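Local coordinates for protein (5-formylfuran-3-yl)methyl phosphate transaminase (Methanococcus jannaschii, PDB 2Z61) that transfers the amino group of alanine to a furancarboxaldehyde phosphate with the help of pyridoxal phosphate, making the precursor of the furan moiety of methanofuran, at residues E10-M15 / Y123-N128; D81-D86 / S203-D208. All blocks are in the same frame, centred on the assembly; numbering follows the deposited sequence.

How the contacts relate
Both contacts bring together parts of the chain more than a hundred residues apart. Leaving the N terminus, the chain first forms helix 4-8 and the loop that carries 10-15; contact 1 closes its loop when the chain reaches 123-128, in the first part of helix 125-132. Before that point is reached, the chain passes through 81-86, at the end of helix 69-82, which opens contact 2. That loop closes only at 203-208, so the two contacts cross rather than nest. Contact 1 ties the N-terminal arm to the domain built on the seven-stranded sheet. Contact 2 joins two connections of that domain. Their centres lie about 31 Å apart, on opposite sides of the chain's centre.

Contact 1: residues E10-M15 / Y123-N128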
loop_
_atom_site.group_PDB
_atom_site.type_symbol
_atom_site.label_atom_id
_atom_site.label_comp_id
_atom_site.label_asym_id
_atom_site.label_seq_id
_atom_site.Cartn_x
_atom_site.Cartn_y
_atom_site.Cartn_z
ATOM N N GLU A 10 -1.119 11.783 -15.429
ATOM C CA GLU A 10 -1.398 11.262 -16.766
ATOM C C GLU A 10 -1.916 9.825 -16.731
ATOM O O GLU A 10 -1.626 9.075 -15.800
ATOM C CB GLU A 10 -0.135 11.338 -17.632
ATOM C CG GLU A 10 0.375 12.758 -17.850
ATOM C CD GLU A 10 1.677 12.807 -18.631
ATOM O OE1 GLU A 10 1.704 12.321 -19.782
ATOM O OE2 GLU A 10 2.675 13.335 -18.091
ATOM N N SER A 11 -2.685 9.450 -17.747
ATOM C CA SER A 11 -3.245 8.105 -17.834
ATOM C C SER A 11 -2.437 7.227 -18.782
ATOM O O SER A 11 -1.759 7.726 -19.678
ATOM C CB SER A 11 -4.695 8.168 -18.319
ATOM O OG SER A 11 -5.521 8.824 -17.374
ATOM N N PHE A 12 -2.511 5.915 -18.575
ATOM C CA PHE A 12 -1.796 4.962 -19.417
ATOM C C PHE A 12 -2.520 4.876 -20.758
ATOM O O PHE A 12 -3.743 4.738 -20.797
ATOM C CB PHE A 12 -1.773 3.576 -18.764
ATOM C CG PHE A 12 -1.345 3.582 -17.318
ATOM C CD1 PHE A 12 -2.213 4.019 -16.320
ATOM C CD2 PHE A 12 -0.083 3.129 -16.951
ATOM C CE1 PHE A 12 -1.828 4.003 -14.980
ATOM C CE2 PHE A 12 0.311 3.108 -15.614
ATOM C CZ PHE A 12 -0.564 3.546 -14.629
ATOM N N GLU A 13 -1.760 4.953 -21.851
ATOM C CA GLU A 13 -2.314 4.880 -23.210
ATOM C C GLU A 13 -2.673 3.454 -23.614
ATOM O O GLU A 13 -2.591 3.109 -24.795
ATOM C CB GLU A 13 -1.311 5.415 -24.246
ATOM C CG GLU A 13 -1.389 6.910 -24.545
ATOM C CD GLU A 13 -0.688 7.763 -23.505
ATOM O OE1 GLU A 13 0.522 7.533 -23.270
ATOM O OE2 GLU A 13 -1.340 8.667 -22.931
ATOM N N VAL A 14 -3.072 2.633 -22.647
ATOM C CA VAL A 14 -3.409 1.245 -22.931
ATOM C C VAL A 14 -4.893 0.981 -22.681
ATOM O O VAL A 14 -5.439 -0.022 -23.140
ATOM C CB VAL A 14 -2.570 0.289 -22.056
ATOM C CG1 VAL A 14 -2.883 -1.158 -22.408
ATOM C CG2 VAL A 14 -1.092 0.579 -22.251
ATOM N N MET A 15 -5.536 1.895 -21.959
ATOM C CA MET A 15 -6.958 1.779 -21.630
ATOM C C MET A 15 -7.794 1.642 -22.899
ATOM O O MET A 15 -8.854 1.010 -22.894
ATOM C CB MET A 15 -7.417 3.013 -20.844
ATOM C CG MET A 15 -6.619 3.282 -19.571
ATOM S SD MET A 15 -7.019 2.172 -18.202
ATOM C CE MET A 15 -8.213 3.167 -17.298
ATOM N N TYR A 123 9.309 2.949 -17.465
ATOM C CA TYR A 123 8.064 2.565 -16.794
ATOM C C TYR A 123 7.183 3.816 -16.646
ATOM O O TYR A 123 7.581 4.785 -16.015
ATOM C CB TYR A 123 8.384 1.990 -15.414
ATOM C CG TYR A 123 7.207 1.368 -14.696
ATOM C CD1 TYR A 123 6.923 1.693 -13.367
ATOM C CD2 TYR A 123 6.400 0.426 -15.330
ATOM C CE1 TYR A 123 5.864 1.093 -12.692
ATOM C CE2 TYR A 123 5.343 -0.179 -14.666
ATOM C CZ TYR A 123 5.081 0.159 -13.350
ATOM O OH TYR A 123 4.029 -0.445 -12.700
ATOM N N PRO A 124 5.966 3.791 -17.212
ATOM C CA PRO A 124 5.025 4.921 -17.158
ATOM C C PRO A 124 4.692 5.538 -15.802
ATOM O O PRO A 124 4.361 6.721 -15.732
ATOM C CB PRO A 124 3.785 4.380 -17.878
ATOM C CG PRO A 124 3.884 2.892 -17.675
ATOM C CD PRO A 124 5.353 2.631 -17.881
ATOM N N CYS A 125 4.790 4.754 -14.731
ATOM C CA CYS A 125 4.479 5.258 -13.397
ATOM C C CYS A 125 5.535 6.188 -12.809
ATOM O O CYS A 125 5.224 7.005 -11.939
ATOM C CB CYS A 125 4.230 4.093 -12.432
ATOM S SG CYS A 125 2.897 2.975 -12.959
ATOM N N TYR A 126 6.776 6.075 -13.277
ATOM C CA TYR A 126 7.852 6.928 -12.768
ATOM C C TYR A 126 7.478 8.412 -12.838
ATOM O O TYR A 126 7.483 9.106 -11.820
ATOM C CB TYR A 126 9.156 6.693 -13.557
ATOM C CG TYR A 126 9.809 5.329 -13.361
ATOM C CD1 TYR A 126 10.779 4.873 -14.258
ATOM C CD2 TYR A 126 9.468 4.499 -12.288
ATOM C CE1 TYR A 126 11.391 3.631 -14.096
ATOM C CE2 TYR A 126 10.076 3.247 -12.117
ATOM C CZ TYR A 126 11.035 2.821 -13.026
ATOM O OH TYR A 126 11.638 1.589 -12.877
ATOM N N LYS A 127 7.163 8.902 -14.034
ATOM C CA LYS A 127 6.807 10.314 -14.187
ATOM C C LYS A 127 5.649 10.750 -13.279
ATOM O O LYS A 127 5.649 11.864 -12.767
ATOM C CB LYS A 127 6.475 10.638 -15.651
ATOM C CG LYS A 127 5.167 10.061 -16.166
ATOM C CD LYS A 127 4.937 10.449 -17.623
ATOM C CE LYS A 127 3.648 9.853 -18.182
ATOM N NZ LYS A 127 3.701 8.371 -18.301
ATOM N N ASN A 128 4.671 9.880 -13.063
ATOM C CA ASN A 128 3.558 10.260 -12.199
ATOM C C ASN A 128 3.975 10.426 -10.741
ATOM O O ASN A 128 3.546 11.369 -10.066
ATOM C CB ASN A 128 2.409 9.256 -12.331
ATOM C CG ASN A 128 1.646 9.430 -13.633
ATOM O OD1 ASN A 128 1.463 10.557 -14.100
ATOM N ND2 ASN A 128 1.186 8.326 -14.219
#
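N128 ND2 is shared by two acceptors, E10 O and OD1 of N250 of the second subunit. Its bond to E10 O, at 3.3 Å, is weak, and N250 is the stronger partner. The other end of the amide also meets the backbone of E10: E10 N donates to N128 OD1 at 3.2 Å. This bond is weak too, with an N-H...O angle of only 130°. The amide is thus held from two chains, which should fix its rotation.

Next to it, the E10 and K127 side chains cross at about a right angle, with the carboxylate against CE. E10 OE1 is 3.5 Å from K127 CE, so it touches the methylene part and not the charged end. K127 NZ is 4.7 Å from E10 OE1, and any attraction between the two charges acts without contact. The lysine bends at its last torsion (chi4 -67°), which turns NZ back to its own segment. There K127 NZ bonds P124 O at 3.1 Å, in the carbonyl plane and on a lone pair. E10 OE2 also has a weak, long ion pair with R131.

F12 makes the apolar part of the contact. Its ring edge carries the touch. C125 SG lies 4.9 Å from the F12 ring centroid, 83° off the normal, and 3.7 Å from F12 CE2, a Cys sulfur-aromatic contact. P124 CG reaches the same edge, 4.0 Å from F12 CD2.

The contact lies at the dimer interface, where N250 of the second subunit packs on F12 and C125. It sets the loop between helices 4-8 and 15-26 against the first part of helix 125-132. That helix joins the parallel strands 115-119 and 136-140.

Contact 2: residues D81-D86 / S203-D208; sequences DKYKAD and SAIEFD
Y83 lays its ring between the two segments and meets three residues of 203-208. S203 comes in under the phenol end, with its CB 3.4 Å from Y83 CE2. I205 takes the same face nearer the root of the ring, where its CG2 lies 4.0 Å from Y83 CG. On the opposite face lies K82 CG, so the ring is sandwiched.

I205 makes a second touch with its other branch. Its CG1 is anti to the backbone N (chi1 -169°) and presses on A85 CB at 3.2 Å, tighter than usual for two carbons. Thus CG2 meets the ring and CG1 the alanine.

E206 reaches the ring from its edge. Its OE2 lies in the ring plane, 3.5 Å from Y83 CD2, and the carboxylate is turned 77° from the ring. The other oxygen closes the turn of its own segment: E206 OE1 accepts S203 N at 3.0 Å, from above the carboxylate plane. With an alanine at E206, S203 N is likely to lose this acceptor, and a gap would probably open beside the CD2 edge of Y83. S203 OG accepts a weak bond from I205 N; its stronger hydrogen-bond partner is E190. No hydrogen bond crosses between the segments; packing alone joins them.

The contact places the chain just after helix 69-82 against a short 3-10 turn in the connection from strand 185-189 to strand 214-219. These are neighbouring parallel strands of the seven-stranded sheet. I205 also touches I87, F207 stacks on Y176 of helix 173-182, and S203 packs on L216 of strand 214-219.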
loop_
_atom_site.group_PDB
_atom_site.type_symbol
_atom_site.label_atom_id
_atom_site.label_comp_id
_atom_site.label_asym_id
_atom_site.label_seq_id
_atom_site.Cartn_x
_atom_site.Cartn_y
_atom_site.Cartn_z
ATOM N N ASP A 81 25.505 -13.697 -0.765
ATOM C CA ASP A 81 25.852 -14.869 -1.561
ATOM C C ASP A 81 25.872 -14.590 -3.060
ATOM O O ASP A 81 26.816 -14.965 -3.749
ATOM C CB ASP A 81 24.881 -16.021 -1.285
ATOM C CG ASP A 81 24.827 -16.405 0.183
ATOM O OD1 ASP A 81 25.896 -16.479 0.822
ATOM O OD2 ASP A 81 23.712 -16.643 0.696
ATOM N N LYS A 82 24.831 -13.939 -3.571
ATOM C CA LYS A 82 24.769 -13.644 -5.000
ATOM C C LYS A 82 25.796 -12.574 -5.360
ATOM O O LYS A 82 26.356 -12.576 -6.457
ATOM C CB LYS A 82 23.359 -13.186 -5.390
ATOM C CG LYS A 82 23.155 -13.055 -6.891
ATOM C CD LYS A 82 21.742 -12.614 -7.239
ATOM C CE LYS A 82 21.552 -12.520 -8.751
ATOM N NZ LYS A 82 20.193 -12.029 -9.125
ATOM N N TYR A 83 26.038 -11.661 -4.426
ATOM C CA TYR A 83 27.015 -10.598 -4.616
ATOM C C TYR A 83 27.882 -10.616 -3.363
ATOM O O TYR A 83 27.477 -11.157 -2.336
ATOM C CB TYR A 83 26.325 -9.236 -4.754
ATOM C CG TYR A 83 25.148 -9.232 -5.704
ATOM C CD1 TYR A 83 23.872 -9.578 -5.264
ATOM C CD2 TYR A 83 25.314 -8.904 -7.049
ATOM C CE1 TYR A 83 22.789 -9.597 -6.135
ATOM C CE2 TYR A 83 24.238 -8.919 -7.930
ATOM C CZ TYR A 83 22.978 -9.266 -7.465
ATOM O OH TYR A 83 21.907 -9.279 -8.326
ATOM N N LYS A 84 29.075 -10.043 -3.432
ATOM C CA LYS A 84 29.934 -10.041 -2.258
ATOM C C LYS A 84 29.635 -8.847 -1.369
ATOM O O LYS A 84 30.522 -8.323 -0.699
ATOM C CB LYS A 84 31.408 -10.040 -2.671
ATOM C CG LYS A 84 31.908 -11.399 -3.148
ATOM C CD LYS A 84 33.413 -11.386 -3.392
ATOM C CE LYS A 84 33.914 -12.759 -3.817
ATOM N NZ LYS A 84 35.366 -12.756 -4.153
ATOM N N ALA A 85 28.376 -8.426 -1.358
ATOM C CA ALA A 85 27.964 -7.286 -0.552
ATOM C C ALA A 85 27.277 -7.729 0.733
ATOM O O ALA A 85 26.319 -8.501 0.701
ATOM C CB ALA A 85 27.031 -6.395 -1.358
ATOM N N ASP A 86 27.773 -7.241 1.866
ATOM C CA ASP A 86 27.185 -7.588 3.150
ATOM C C ASP A 86 26.232 -6.478 3.582
ATOM O O ASP A 86 26.604 -5.303 3.634
ATOM C CB ASP A 86 28.274 -7.794 4.204
ATOM C CG ASP A 86 29.163 -6.581 4.367
ATOM O OD1 ASP A 86 29.838 -6.199 3.386
ATOM O OD2 ASP A 86 29.184 -6.008 5.476
ATOM N N SER A 203 23.636 -5.672 -10.160
ATOM C CA SER A 203 22.949 -4.946 -9.094
ATOM C C SER A 203 23.723 -3.673 -8.737
ATOM O O SER A 203 24.946 -3.629 -8.873
ATOM C CB SER A 203 22.821 -5.845 -7.857
ATOM O OG SER A 203 22.307 -5.137 -6.742
ATOM N N ALA A 204 23.011 -2.642 -8.289
ATOM C CA ALA A 204 23.648 -1.378 -7.924
ATOM C C ALA A 204 24.508 -1.553 -6.687
ATOM O O ALA A 204 25.455 -0.794 -6.482
ATOM C CB ALA A 204 22.600 -0.299 -7.667
ATOM N N ILE A 205 24.167 -2.549 -5.868
ATOM C CA ILE A 205 24.904 -2.838 -4.639
ATOM C C ILE A 205 26.384 -3.067 -4.973
ATOM O O ILE A 205 27.250 -2.887 -4.131
ATOM C CB ILE A 205 24.322 -4.101 -3.917
ATOM C CG1 ILE A 205 24.905 -4.232 -2.508
ATOM C CG2 ILE A 205 24.664 -5.363 -4.689
ATOM C CD1 ILE A 205 24.354 -3.241 -1.507
ATOM N N GLU A 206 26.661 -3.448 -6.215
ATOM C CA GLU A 206 28.032 -3.694 -6.653
ATOM C C GLU A 206 28.864 -2.424 -6.848
ATOM O O GLU A 206 30.090 -2.488 -6.873
ATOM C CB GLU A 206 28.022 -4.529 -7.943
ATOM C CG GLU A 206 27.493 -5.944 -7.723
ATOM C CD GLU A 206 27.283 -6.720 -9.010
ATOM O OE1 GLU A 206 26.519 -6.253 -9.879
ATOM O OE2 GLU A 206 27.879 -7.809 -9.154
ATOM N N PHE A 207 28.208 -1.273 -6.967
ATOM C CA PHE A 207 28.913 -0.008 -7.158
ATOM C C PHE A 207 28.945 0.857 -5.900
ATOM O O PHE A 207 29.787 1.746 -5.761
ATOM C CB PHE A 207 28.272 0.790 -8.295
ATOM C CG PHE A 207 28.166 0.028 -9.580
ATOM C CD1 PHE A 207 27.089 -0.817 -9.816
ATOM C CD2 PHE A 207 29.168 0.123 -10.542
ATOM C CE1 PHE A 207 27.009 -1.562 -10.991
ATOM C CE2 PHE A 207 29.097 -0.620 -11.719
ATOM C CZ PHE A 207 28.015 -1.464 -11.942
ATOM N N ASP A 208 28.025 0.597 -4.985
ATOM C CA ASP A 208 27.939 1.360 -3.749
ATOM C C ASP A 208 27.533 0.392 -2.642
ATOM O O ASP A 208 26.404 0.410 -2.152
ATOM C CB ASP A 208 26.906 2.482 -3.928
ATOM C CG ASP A 208 26.655 3.257 -2.658
ATOM O OD1 ASP A 208 27.592 3.398 -1.847
ATOM O OD2 ASP A 208 25.523 3.741 -2.471
#